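Local coordinates for protein beta-L-arabinobiosidase (PDB 5MQR) that probably hydrolyses glycosidic bonds of plant pectin in a gut bacterium, as a beta-L-arabinobiosidase, with a possible sialidase-like activity, at residues M962-F976 and E1041-W1053. Residues are numbered along the deposited sequence; the frame is centred on the assembly and turned at random.
Sequences MNNYPQTVLSDSVYF and EINPLIPADKWDW
Leu1045 projects into a hollow lined by Tyr975, Asp972 and Met962, between the end of helix 948-964 and the start of helix 972-985. Its CD1 sits over the centre of the Tyr975 ring, 3.9 Å from the centroid. Its CD2 lies 3.7 Å from Asp972 OD1, with the methyl of selenomethionine Met962 behind. A second pocket, on 1041-1053, takes Phe976. The CG of Phe976 is anti to the backbone N (chi1 -175°), which turns the ring toward the 1047-1051 loop. Pro1047 CD lies 3.8 Å from Phe976 CB. The bent Lys1050 chain lies over one face, with CG 3.6 Å from Phe976 CZ. The ring edge meets the face of Trp1051 in an offset edge-to-face pair, planes at 78°. Phe668 touches both rings. Cutting Phe976 back to an alanine is likely to open a gap between Lys1050 and Pro1047 and leave the Trp1051 face without its edge partner. At the polar end, Asn1043 ND2 donates to Asn963 OD1 (3.1 Å) from above the carbonyl plane. Asn963 ND2 hydrogen-bonds to Ala959 O in its own helix. Three waters bridge the segments here. The loop between strands 1040-1042 and 1053-1061 thus packs a family 65-type C-terminal beta region against the helical MGH1-like glycosidase region.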
HETATM    1  N   MSE A 962      22.341 -19.829  -3.269  1.00 26.52           N
HETATM    2  CA  MSE A 962      21.066 -20.013  -2.566  1.00 27.37           C
HETATM    3  C   MSE A 962      19.863 -19.935  -3.477  1.00 27.33           C
HETATM    4  O   MSE A 962      18.854 -20.618  -3.242  1.00 27.76           O
HETATM    5  CB  MSE A 962      20.958 -19.012  -1.439  1.00 27.84           C
HETATM    6  CG  MSE A 962      21.925 -19.420  -0.333  1.00 29.36           C
HETATM    7 SE   MSE A 962      21.943 -18.060   1.089  1.00 30.95          SE
HETATM    8  CE  MSE A 962      20.243 -18.595   1.912  1.00 30.64           C
ATOM      9  N   ASN A 963      19.946 -19.120  -4.519  1.00 26.85           N
ATOM     10  CA  ASN A 963      18.867 -19.028  -5.493  1.00 27.37           C
ATOM     11  C   ASN A 963      18.845 -20.150  -6.529  1.00 28.09           C
ATOM     12  O   ASN A 963      17.768 -20.592  -6.891  1.00 28.01           O
ATOM     13  CB  ASN A 963      18.913 -17.696  -6.246  1.00 27.08           C
ATOM     14  CG  ASN A 963      18.264 -16.586  -5.485  1.00 26.49           C
ATOM     15  OD1 ASN A 963      17.063 -16.363  -5.636  1.00 27.20           O
ATOM     16  ND2 ASN A 963      19.038 -15.885  -4.646  1.00 25.57           N
ATOM     17  N   ASN A 964      20.011 -20.586  -7.018  1.00 28.40           N
ATOM     18  CA  ASN A 964      20.066 -21.396  -8.237  1.00 29.23           C
ATOM     19  C   ASN A 964      20.438 -22.855  -8.001  1.00 30.50           C
ATOM     20  O   ASN A 964      20.365 -23.635  -8.922  1.00 30.83           O
ATOM     21  CB  ASN A 964      21.028 -20.761  -9.258  1.00 28.83           C
ATOM     22  CG  ASN A 964      20.643 -19.346  -9.622  1.00 28.34           C
ATOM     23  OD1 ASN A 964      19.471 -18.991  -9.619  1.00 28.31           O
ATOM     24  ND2 ASN A 964      21.627 -18.525  -9.928  1.00 28.13           N
ATOM     25  N   TYR A 965      20.808 -23.230  -6.777  1.00 31.40           N
ATOM     26  CA  TYR A 965      21.317 -24.573  -6.494  1.00 32.77           C
ATOM     27  C   TYR A 965      20.434 -25.236  -5.422  1.00 34.23           C
ATOM     28  O   TYR A 965      20.011 -24.565  -4.488  1.00 33.17           O
ATOM     29  CB  TYR A 965      22.779 -24.516  -6.024  1.00 32.07           C
ATOM     30  CG  TYR A 965      23.776 -24.106  -7.099  1.00 31.79           C
ATOM     31  CD1 TYR A 965      23.817 -22.797  -7.594  1.00 31.02           C
ATOM     32  CD2 TYR A 965      24.702 -25.026  -7.606  1.00 31.86           C
ATOM     33  CE1 TYR A 965      24.733 -22.429  -8.577  1.00 30.78           C
ATOM     34  CE2 TYR A 965      25.609 -24.669  -8.580  1.00 31.78           C
ATOM     35  CZ  TYR A 965      25.620 -23.370  -9.064  1.00 31.31           C
ATOM     36  OH  TYR A 965      26.522 -23.024 -10.032  1.00 31.27           O
ATOM     37  N   PRO A 966      20.137 -26.544  -5.571  1.00 36.19           N
ATOM     38  CA  PRO A 966      19.409 -27.261  -4.527  1.00 37.91           C
ATOM     39  C   PRO A 966      20.393 -27.561  -3.403  1.00 38.50           C
ATOM     40  O   PRO A 966      21.346 -28.297  -3.575  1.00 41.44           O
ATOM     41  CB  PRO A 966      18.940 -28.540  -5.228  1.00 38.74           C
ATOM     42  CG  PRO A 966      19.992 -28.796  -6.271  1.00 39.21           C
ATOM     43  CD  PRO A 966      20.607 -27.456  -6.633  1.00 37.71           C
ATOM     44  N   GLN A 967      20.139 -26.998  -2.254  1.00 38.05           N
ATOM     45  CA  GLN A 967      21.193 -26.636  -1.358  1.00 38.06           C
ATOM     46  C   GLN A 967      20.640 -26.702   0.041  1.00 38.15           C
ATOM     47  O   GLN A 967      19.599 -26.145   0.297  1.00 36.55           O
ATOM     48  CB  GLN A 967      21.538 -25.217  -1.771  1.00 38.23           C
ATOM     49  CG  GLN A 967      22.549 -24.489  -0.973  1.00 37.29           C
ATOM     50  CD  GLN A 967      22.042 -23.963   0.332  1.00 35.84           C
ATOM     51  OE1 GLN A 967      22.643 -24.243   1.345  1.00 35.78           O
ATOM     52  NE2 GLN A 967      20.961 -23.198   0.322  1.00 34.73           N
ATOM     53  N   THR A 968      21.324 -27.389   0.944  1.00 40.12           N
ATOM     54  CA  THR A 968      20.828 -27.563   2.321  1.00 41.63           C
ATOM     55  C   THR A 968      21.814 -27.053   3.386  1.00 41.33           C
ATOM     56  O   THR A 968      21.593 -27.265   4.576  1.00 43.24           O
ATOM     57  CB  THR A 968      20.514 -29.053   2.606  1.00 42.72           C
ATOM     58  OG1 THR A 968      21.680 -29.826   2.316  1.00 44.50           O
ATOM     59  CG2 THR A 968      19.341 -29.556   1.731  1.00 43.20           C
ATOM     60  N   VAL A 969      22.870 -26.363   2.972  1.00 39.25           N
ATOM     61  CA  VAL A 969      23.912 -25.925   3.895  1.00 38.65           C
ATOM     62  C   VAL A 969      23.623 -24.552   4.554  1.00 36.59           C
ATOM     63  O   VAL A 969      23.882 -24.362   5.732  1.00 36.37           O
ATOM     64  CB  VAL A 969      25.282 -25.975   3.180  1.00 39.77           C
ATOM     65  CG1 VAL A 969      26.363 -25.219   3.937  1.00 40.26           C
ATOM     66  CG2 VAL A 969      25.706 -27.430   3.006  1.00 40.98           C
ATOM     67  N   LEU A 970      23.069 -23.618   3.801  1.00 34.68           N
ATOM     68  CA  LEU A 970      22.913 -22.242   4.223  1.00 34.04           C
ATOM     69  C   LEU A 970      21.436 -21.844   4.326  1.00 33.66           C
ATOM     70  O   LEU A 970      20.671 -22.068   3.394  1.00 33.77           O
ATOM     71  CB  LEU A 970      23.589 -21.333   3.205  1.00 33.69           C
ATOM     72  CG  LEU A 970      25.097 -21.478   3.045  1.00 33.92           C
ATOM     73  CD1 LEU A 970      25.570 -20.572   1.922  1.00 33.38           C
ATOM     74  CD2 LEU A 970      25.795 -21.133   4.354  1.00 33.72           C
ATOM     75  N   SER A 971      21.062 -21.248   5.457  1.00 32.38           N
ATOM     76  CA  SER A 971      19.743 -20.677   5.636  1.00 31.57           C
ATOM     77  C   SER A 971      19.764 -19.176   5.315  1.00 30.30           C
ATOM     78  O   SER A 971      20.807 -18.553   5.185  1.00 29.08           O
ATOM     79  CB  SER A 971      19.268 -20.890   7.081  1.00 31.22           C
ATOM     80  OG  SER A 971      20.156 -20.272   7.983  1.00 31.29           O
ATOM     81  N   ASP A 972      18.575 -18.607   5.212  1.00 30.27           N
ATOM     82  CA  ASP A 972      18.415 -17.161   5.120  1.00 30.21           C
ATOM     83  C   ASP A 972      19.118 -16.405   6.272  1.00 29.44           C
ATOM     84  O   ASP A 972      19.742 -15.366   6.029  1.00 28.60           O
ATOM     85  CB  ASP A 972      16.922 -16.777   5.040  1.00 30.33           C
ATOM     86  CG  ASP A 972      16.262 -17.216   3.730  1.00 31.17           C
ATOM     87  OD1 ASP A 972      16.972 -17.738   2.847  1.00 31.92           O
ATOM     88  OD2 ASP A 972      15.020 -17.053   3.593  1.00 31.95           O
ATOM     89  N   SER A 973      19.037 -16.940   7.492  1.00 28.84           N
ATOM     90  CA  SER A 973      19.660 -16.312   8.659  1.00 29.00           C
ATOM     91  C   SER A 973      21.125 -16.100   8.466  1.00 27.86           C
ATOM     92  O   SER A 973      21.661 -15.087   8.906  1.00 28.08           O
ATOM     93  CB  SER A 973      19.477 -17.152   9.927  1.00 29.80           C
ATOM     94  OG  SER A 973      18.126 -17.093  10.271  1.00 32.02           O
ATOM     95  N   VAL A 974      21.773 -17.074   7.844  1.00 26.59           N
ATOM     96  CA  VAL A 974      23.174 -16.964   7.583  1.00 25.89           C
ATOM     97  C   VAL A 974      23.489 -15.832   6.600  1.00 24.22           C
ATOM     98  O   VAL A 974      24.418 -15.061   6.836  1.00 22.93           O
ATOM     99  CB  VAL A 974      23.784 -18.304   7.101  1.00 26.45           C
ATOM    100  CG1 VAL A 974      25.242 -18.121   6.678  1.00 25.99           C
ATOM    101  CG2 VAL A 974      23.702 -19.331   8.224  1.00 27.55           C
ATOM    102  N   TYR A 975      22.751 -15.770   5.501  1.00 23.78           N
ATOM    103  CA  TYR A 975      22.973 -14.715   4.517  1.00 23.90           C
ATOM    104  C   TYR A 975      22.668 -13.341   5.154  1.00 23.57           C
ATOM    105  O   TYR A 975      23.450 -12.389   5.005  1.00 23.73           O
ATOM    106  CB  TYR A 975      22.137 -14.923   3.231  1.00 23.41           C
ATOM    107  CG  TYR A 975      22.206 -13.747   2.297  1.00 22.92           C
ATOM    108  CD1 TYR A 975      23.208 -13.640   1.332  1.00 23.52           C
ATOM    109  CD2 TYR A 975      21.292 -12.721   2.393  1.00 22.73           C
ATOM    110  CE1 TYR A 975      23.288 -12.524   0.487  1.00 23.11           C
ATOM    111  CE2 TYR A 975      21.349 -11.616   1.563  1.00 22.57           C
ATOM    112  CZ  TYR A 975      22.344 -11.514   0.612  1.00 22.64           C
ATOM    113  OH  TYR A 975      22.370 -10.397  -0.199  1.00 22.54           O
ATOM    114  N   PHE A 976      21.540 -13.252   5.846  1.00 23.14           N
ATOM    115  CA  PHE A 976      21.131 -12.006   6.488  1.00 23.15           C
ATOM    116  C   PHE A 976      22.182 -11.532   7.463  1.00 24.37           C
ATOM    117  O   PHE A 976      22.521 -10.351   7.481  1.00 23.64           O
ATOM    118  CB  PHE A 976      19.803 -12.151   7.248  1.00 22.64           C
ATOM    119  CG  PHE A 976      19.290 -10.854   7.812  1.00 21.69           C
ATOM    120  CD1 PHE A 976      19.658 -10.438   9.093  1.00 21.56           C
ATOM    121  CD2 PHE A 976      18.481 -10.033   7.052  1.00 21.00           C
ATOM    122  CE1 PHE A 976      19.220  -9.227   9.604  1.00 21.26           C
ATOM    123  CE2 PHE A 976      18.000  -8.833   7.569  1.00 20.95           C
ATOM    124  CZ  PHE A 976      18.381  -8.418   8.842  1.00 20.91           C
ATOM    125  N   GLU A1041      11.164 -12.245 -11.184  1.00 28.74           N
ATOM    126  CA  GLU A1041      11.487 -13.308 -10.226  1.00 29.26           C
ATOM    127  C   GLU A1041      12.066 -12.642  -8.992  1.00 27.71           C
ATOM    128  O   GLU A1041      13.077 -11.960  -9.087  1.00 27.69           O
ATOM    129  CB  GLU A1041      12.507 -14.282 -10.838  1.00 30.80           C
ATOM    130  CG  GLU A1041      13.017 -15.398  -9.908  1.00 32.25           C
ATOM    131  CD  GLU A1041      14.220 -16.184 -10.473  1.00 33.85           C
ATOM    132  OE1 GLU A1041      14.645 -15.941 -11.617  1.00 34.34           O
ATOM    133  OE2 GLU A1041      14.767 -17.061  -9.765  1.00 36.22           O
ATOM    134  N   ILE A1042      11.409 -12.813  -7.855  1.00 26.83           N
ATOM    135  CA  ILE A1042      11.966 -12.388  -6.585  1.00 26.57           C
ATOM    136  C   ILE A1042      12.050 -13.546  -5.627  1.00 26.19           C
ATOM    137  O   ILE A1042      11.272 -14.491  -5.705  1.00 25.99           O
ATOM    138  CB  ILE A1042      11.218 -11.207  -5.922  1.00 26.50           C
ATOM    139  CG1 ILE A1042       9.920 -11.648  -5.234  1.00 26.85           C
ATOM    140  CG2 ILE A1042      10.962 -10.120  -6.945  1.00 26.63           C
ATOM    141  CD1 ILE A1042       9.198 -10.516  -4.516  1.00 26.51           C
ATOM    142  N   ASN A1043      13.001 -13.448  -4.709  1.00 25.64           N
ATOM    143  CA  ASN A1043      13.209 -14.469  -3.704  1.00 25.62           C
ATOM    144  C   ASN A1043      14.018 -13.852  -2.583  1.00 25.63           C
ATOM    145  O   ASN A1043      15.236 -14.001  -2.539  1.00 25.50           O
ATOM    146  CB  ASN A1043      13.930 -15.673  -4.316  1.00 26.01           C
ATOM    147  CG  ASN A1043      14.094 -16.805  -3.325  1.00 26.29           C
ATOM    148  OD1 ASN A1043      13.201 -17.054  -2.515  1.00 26.42           O
ATOM    149  ND2 ASN A1043      15.246 -17.450  -3.341  1.00 25.98           N
ATOM    150  N   PRO A1044      13.353 -13.105  -1.693  1.00 26.09           N
ATOM    151  CA  PRO A1044      14.074 -12.461  -0.598  1.00 26.03           C
ATOM    152  C   PRO A1044      14.756 -13.452   0.321  1.00 26.14           C
ATOM    153  O   PRO A1044      14.176 -14.459   0.663  1.00 26.07           O
ATOM    154  CB  PRO A1044      12.989 -11.715   0.168  1.00 25.80           C
ATOM    155  CG  PRO A1044      11.818 -11.675  -0.732  1.00 26.14           C
ATOM    156  CD  PRO A1044      11.906 -12.875  -1.606  1.00 26.48           C
ATOM    157  N   LEU A1045      15.985 -13.151   0.706  1.00 26.84           N
ATOM    158  CA  LEU A1045      16.717 -13.972   1.651  1.00 28.51           C
ATOM    159  C   LEU A1045      16.701 -13.306   3.022  1.00 30.02           C
ATOM    160  O   LEU A1045      17.725 -13.084   3.638  1.00 32.80           O
ATOM    161  CB  LEU A1045      18.160 -14.191   1.160  1.00 27.57           C
ATOM    162  CG  LEU A1045      18.291 -14.709  -0.260  1.00 27.44           C
ATOM    163  CD1 LEU A1045      19.743 -14.653  -0.699  1.00 27.36           C
ATOM    164  CD2 LEU A1045      17.689 -16.093  -0.400  1.00 27.99           C
ATOM    165  N   ILE A1046      15.523 -12.944   3.478  1.00 32.13           N
ATOM    166  CA  ILE A1046      15.327 -12.381   4.794  1.00 32.24           C
ATOM    167  C   ILE A1046      14.596 -13.501   5.522  1.00 32.47           C
ATOM    168  O   ILE A1046      13.701 -14.102   4.951  1.00 34.07           O
ATOM    169  CB  ILE A1046      14.498 -11.106   4.683  1.00 32.01           C
ATOM    170  CG1 ILE A1046      15.272 -10.110   3.845  1.00 32.29           C
ATOM    171  CG2 ILE A1046      14.200 -10.517   6.054  1.00 32.22           C
ATOM    172  CD1 ILE A1046      14.525  -8.829   3.552  1.00 32.27           C
ATOM    173  N   PRO A1047      15.007 -13.841   6.754  1.00 32.77           N
ATOM    174  CA  PRO A1047      14.226 -14.856   7.459  1.00 33.37           C
ATOM    175  C   PRO A1047      12.812 -14.411   7.787  1.00 34.70           C
ATOM    176  O   PRO A1047      12.507 -13.198   7.846  1.00 33.87           O
ATOM    177  CB  PRO A1047      15.005 -15.105   8.756  1.00 33.36           C
ATOM    178  CG  PRO A1047      16.102 -14.103   8.802  1.00 33.08           C
ATOM    179  CD  PRO A1047      16.267 -13.508   7.443  1.00 32.52           C
ATOM    180  N   ALA A1048      11.964 -15.407   7.994  1.00 37.22           N
ATOM    181  CA  ALA A1048      10.624 -15.182   8.499  1.00 39.49           C
ATOM    182  C   ALA A1048      10.747 -14.516   9.869  1.00 39.83           C
ATOM    183  O   ALA A1048      11.582 -14.925  10.698  1.00 41.42           O
ATOM    184  CB  ALA A1048       9.845 -16.505   8.606  1.00 39.99           C
ATOM    185  N   ASP A1049       9.951 -13.468  10.070  1.00 39.18           N
ATOM    186  CA  ASP A1049       9.878 -12.725  11.349  1.00 39.68           C
ATOM    187  C   ASP A1049      11.075 -11.843  11.666  1.00 36.37           C
ATOM    188  O   ASP A1049      11.232 -11.405  12.814  1.00 38.55           O
ATOM    189  CB  ASP A1049       9.557 -13.651  12.548  1.00 43.06           C
ATOM    190  CG  ASP A1049       8.264 -14.390  12.361  1.00 46.94           C
ATOM    191  OD1 ASP A1049       7.203 -13.710  12.422  1.00 52.14           O
ATOM    192  OD2 ASP A1049       8.304 -15.622  12.118  1.00 50.14           O
ATOM    193  N   LYS A1050      11.915 -11.565  10.673  1.00 32.47           N
ATOM    194  CA  LYS A1050      12.994 -10.616  10.875  1.00 29.95           C
ATOM    195  C   LYS A1050      12.412  -9.198  10.897  1.00 27.98           C
ATOM    196  O   LYS A1050      12.612  -8.476  11.862  1.00 26.89           O
ATOM    197  CB  LYS A1050      14.043 -10.757   9.769  1.00 29.86           C
ATOM    198  CG  LYS A1050      15.197  -9.769   9.813  1.00 29.08           C
ATOM    199  CD  LYS A1050      15.924  -9.719  11.149  1.00 29.21           C
ATOM    200  CE  LYS A1050      16.684 -11.002  11.458  1.00 30.60           C
ATOM    201  NZ  LYS A1050      17.459 -10.850  12.734  1.00 31.39           N
ATOM    202  N   TRP A1051      11.694  -8.838   9.825  1.00 25.86           N
ATOM    203  CA  TRP A1051      11.110  -7.519   9.619  1.00 24.65           C
ATOM    204  C   TRP A1051       9.584  -7.572   9.339  1.00 24.28           C
ATOM    205  O   TRP A1051       9.134  -8.269   8.425  1.00 24.58           O
ATOM    206  CB  TRP A1051      11.798  -6.819   8.431  1.00 23.62           C
ATOM    207  CG  TRP A1051      13.229  -6.459   8.654  1.00 24.05           C
ATOM    208  CD1 TRP A1051      13.890  -6.339   9.861  1.00 24.01           C
ATOM    209  CD2 TRP A1051      14.184  -6.112   7.647  1.00 23.55           C
ATOM    210  NE1 TRP A1051      15.195  -5.997   9.646  1.00 23.66           N
ATOM    211  CE2 TRP A1051      15.401  -5.845   8.301  1.00 23.53           C
ATOM    212  CE3 TRP A1051      14.132  -6.024   6.249  1.00 23.41           C
ATOM    213  CZ2 TRP A1051      16.558  -5.483   7.606  1.00 23.33           C
ATOM    214  CZ3 TRP A1051      15.281  -5.680   5.560  1.00 23.25           C
ATOM    215  CH2 TRP A1051      16.477  -5.399   6.246  1.00 23.26           C
ATOM    216  N   ASP A1052       8.805  -6.786  10.077  1.00 24.09           N
ATOM    217  CA  ASP A1052       7.364  -6.717   9.851  1.00 24.32           C
ATOM    218  C   ASP A1052       7.015  -6.106   8.506  1.00 23.50           C
ATOM    219  O   ASP A1052       5.940  -6.370   7.980  1.00 23.69           O
ATOM    220  CB  ASP A1052       6.671  -5.898  10.933  1.00 25.04           C
ATOM    221  CG  ASP A1052       6.646  -6.592  12.265  1.00 25.95           C
ATOM    222  OD1 ASP A1052       6.953  -7.809  12.359  1.00 26.14           O
ATOM    223  OD2 ASP A1052       6.293  -5.898  13.231  1.00 27.24           O
ATOM    224  N   TRP A1053       7.915  -5.303   7.949  1.00 22.60           N
ATOM    225  CA  TRP A1053       7.668  -4.693   6.653  1.00 22.01           C
ATOM    226  C   TRP A1053       8.951  -4.270   6.028  1.00 21.41           C
ATOM    227  O   TRP A1053       9.929  -4.050   6.729  1.00 21.44           O
ATOM    228  CB  TRP A1053       6.761  -3.457   6.805  1.00 21.69           C
ATOM    229  CG  TRP A1053       7.150  -2.537   7.922  1.00 21.90           C
ATOM    230  CD1 TRP A1053       6.686  -2.562   9.227  1.00 22.60           C
ATOM    231  CD2 TRP A1053       8.094  -1.473   7.858  1.00 22.03           C
ATOM    232  NE1 TRP A1053       7.297  -1.569   9.965  1.00 22.54           N
ATOM    233  CE2 TRP A1053       8.158  -0.884   9.148  1.00 22.37           C
ATOM    234  CE3 TRP A1053       8.911  -0.961   6.839  1.00 22.17           C
ATOM    235  CZ2 TRP A1053       8.996   0.207   9.435  1.00 22.81           C
ATOM    236  CZ3 TRP A1053       9.740   0.133   7.123  1.00 22.65           C
ATOM    237  CH2 TRP A1053       9.780   0.699   8.416  1.00 22.62           C
TER
HETATM  238  O   HOH W   1      16.438 -19.599  -1.492  1.00 43.76           O
HETATM  239  O   HOH W   2      17.756 -13.512  -3.404  1.00 21.86           O
HETATM  240  O   HOH W   3      14.961 -17.447  -7.222  1.00 22.38           O